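Local atomic coordinates of putative transcriptional regulator, sugar-binding family (Arthrobacter aurescens, PDB entry 3NZE), a protein that probably regulates transcription as a SorC-family protein that binds DNA and a carbohydrate. Residues D204-T207 against L208-R211. Sequence-based numbering, arbitrary orientation.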
ATOM      1  N   ASP A 204       9.194   7.919  13.099  1.00 29.01           N
ATOM      2  CA  ASP A 204       9.637   9.233  13.534  1.00 31.47           C
ATOM      3  C   ASP A 204      11.126   9.364  13.250  1.00 28.91           C
ATOM      4  O   ASP A 204      11.864   8.379  13.306  1.00 31.49           O
ATOM      5  CB  ASP A 204       9.392   9.395  15.034  1.00 33.38           C
ATOM      6  CG  ASP A 204      10.257   8.455  15.866  1.00 41.27           C
ATOM      7  OD1 ASP A 204      10.073   7.217  15.760  1.00 42.65           O
ATOM      8  OD2 ASP A 204      11.127   8.950  16.620  1.00 44.48           O
ATOM      9  N   GLY A 205      11.570  10.576  12.942  1.00 26.85           N
ATOM     10  CA  GLY A 205      12.989  10.827  12.771  1.00 29.51           C
ATOM     11  C   GLY A 205      13.595  10.163  11.545  1.00 29.22           C
ATOM     12  O   GLY A 205      14.793   9.864  11.523  1.00 27.33           O
ATOM     13  N   ILE A 206      12.773   9.926  10.526  1.00 26.35           N
ATOM     14  CA  ILE A 206      13.280   9.409   9.264  1.00 24.06           C
ATOM     15  C   ILE A 206      13.330  10.543   8.250  1.00 21.92           C
ATOM     16  O   ILE A 206      12.306  11.069   7.837  1.00 22.23           O
ATOM     17  CB  ILE A 206      12.422   8.243   8.722  1.00 23.33           C
ATOM     18  CG1 ILE A 206      12.468   7.056   9.689  1.00 22.27           C
ATOM     19  CG2 ILE A 206      12.891   7.827   7.327  1.00 23.83           C
ATOM     20  CD1 ILE A 206      11.639   5.874   9.223  1.00 21.18           C
ATOM     21  N   THR A 207      14.546  10.937   7.895  1.00 23.17           N
ATOM     22  CA  THR A 207      14.779  12.067   7.022  1.00 26.84           C
ATOM     23  C   THR A 207      13.947  12.011   5.732  1.00 23.66           C
ATOM     24  O   THR A 207      13.337  13.005   5.333  1.00 24.62           O
ATOM     25  CB  THR A 207      16.283  12.147   6.693  1.00 26.56           C
ATOM     26  OG1 THR A 207      16.926  12.961   7.681  1.00 39.77           O
ATOM     27  CG2 THR A 207      16.513  12.726   5.319  1.00 43.19           C
ATOM     28  N   LEU A 208      13.914  10.849   5.092  1.00 24.42           N
ATOM     29  CA  LEU A 208      13.186  10.703   3.827  1.00 24.00           C
ATOM     30  C   LEU A 208      11.691  11.008   3.944  1.00 22.91           C
ATOM     31  O   LEU A 208      11.067  11.441   2.977  1.00 23.49           O
ATOM     32  CB  LEU A 208      13.402   9.307   3.228  1.00 27.31           C
ATOM     33  CG  LEU A 208      14.629   9.233   2.318  1.00 39.27           C
ATOM     34  CD1 LEU A 208      14.915   7.808   1.899  1.00 40.79           C
ATOM     35  CD2 LEU A 208      14.432  10.128   1.097  1.00 30.66           C
ATOM     36  N   ASN A 209      11.116  10.799   5.126  1.00 22.14           N
ATOM     37  CA  ASN A 209       9.686  11.037   5.292  1.00 19.43           C
ATOM     38  C   ASN A 209       9.265  12.503   5.146  1.00 25.73           C
ATOM     39  O   ASN A 209       8.092  12.784   4.893  1.00 27.35           O
ATOM     40  CB  ASN A 209       9.147  10.414   6.585  1.00 21.23           C
ATOM     41  CG  ASN A 209       8.958   8.916   6.462  1.00 20.63           C
ATOM     42  OD1 ASN A 209       8.914   8.385   5.356  1.00 22.80           O
ATOM     43  ND2 ASN A 209       8.849   8.223   7.603  1.00 21.28           N
ATOM     44  N   GLU A 210      10.213  13.431   5.281  1.00 21.32           N
ATOM     45  CA  GLU A 210       9.878  14.837   5.065  0.63 19.75           C
ATOM     46  C   GLU A 210       9.694  15.156   3.588  1.00 23.54           C
ATOM     47  O   GLU A 210       9.256  16.262   3.230  1.00 25.17           O
ATOM     48  CB  GLU A 210      10.937  15.746   5.666  0.63 20.19           C
ATOM     49  CG  GLU A 210      11.050  15.600   7.165  0.63 26.11           C
ATOM     50  CD  GLU A 210      11.989  16.606   7.744  0.63 29.32           C
ATOM     51  OE1 GLU A 210      12.925  17.011   7.023  0.63 33.98           O
ATOM     52  OE2 GLU A 210      11.792  16.994   8.913  0.63 33.45           O
ATOM     53  N   ARG A 211      10.003  14.187   2.732  1.00 19.57           N
ATOM     54  CA  ARG A 211       9.865  14.344   1.287  1.00 21.85           C
ATOM     55  C   ARG A 211       8.722  13.499   0.715  1.00 24.48           C
ATOM     56  O   ARG A 211       8.470  13.497  -0.496  1.00 21.68           O
ATOM     57  CB  ARG A 211      11.187  13.991   0.603  1.00 19.92           C
ATOM     58  CG  ARG A 211      12.281  15.030   0.846  1.00 21.37           C
ATOM     59  CD  ARG A 211      13.655  14.440   0.641  1.00 26.87           C
ATOM     60  NE  ARG A 211      13.792  13.816  -0.669  1.00 24.51           N
ATOM     61  CZ  ARG A 211      14.843  13.096  -1.047  1.00 26.60           C
ATOM     62  NH1 ARG A 211      15.853  12.892  -0.204  1.00 26.40           N
ATOM     63  NH2 ARG A 211      14.878  12.567  -2.261  1.00 24.67           N
TER
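The side chain of Asn209 crosses that of Ile206 at a slant, three residues on, where the chain winds into a short 3-10 turn. Its CB lies 3.5 Å from Ile206 O, the same carbonyl that receives the Asn209 backbone N at 3.0 Å. From there CG, set beside its own backbone N (chi1 -77°), comes within 4.2 Å of both CB and CG2 of Ile206. At the tip the two amide atoms part: ND2 lies 3.7 Å from Ile206 CB and near CD1 while making a weak hydrogen bond to Ser203 O, and OD1 accepts from Phe196 N. The amide thus ties the turn to strand 195-198, and an alanine here would probably deprive Phe196 N of its acceptor and uncover one flank of Ile206. Ile206 CG2, anti to the backbone N, lies 3.9 Å from Leu208 N and only loosely near Leu208 CB. The next backbone bond, Glu210 N to Thr207 O at 3.2 Å, is the straighter of the two (157° at the hydrogen), and a third runs from Arg211 N to Leu208 O. Leu208 CD2 sits over one face of the Arg211 guanidinium, offset toward its rim; that group bonds to Phe126 O through NE and forms a salt bridge with Asp179 through NH2. Successive i to i+3 backbone bonds are the signature of a 3-10 helix, a short one here in the loop joining strand 195-198 to helix 217-221 of the putative sugar-binding domain.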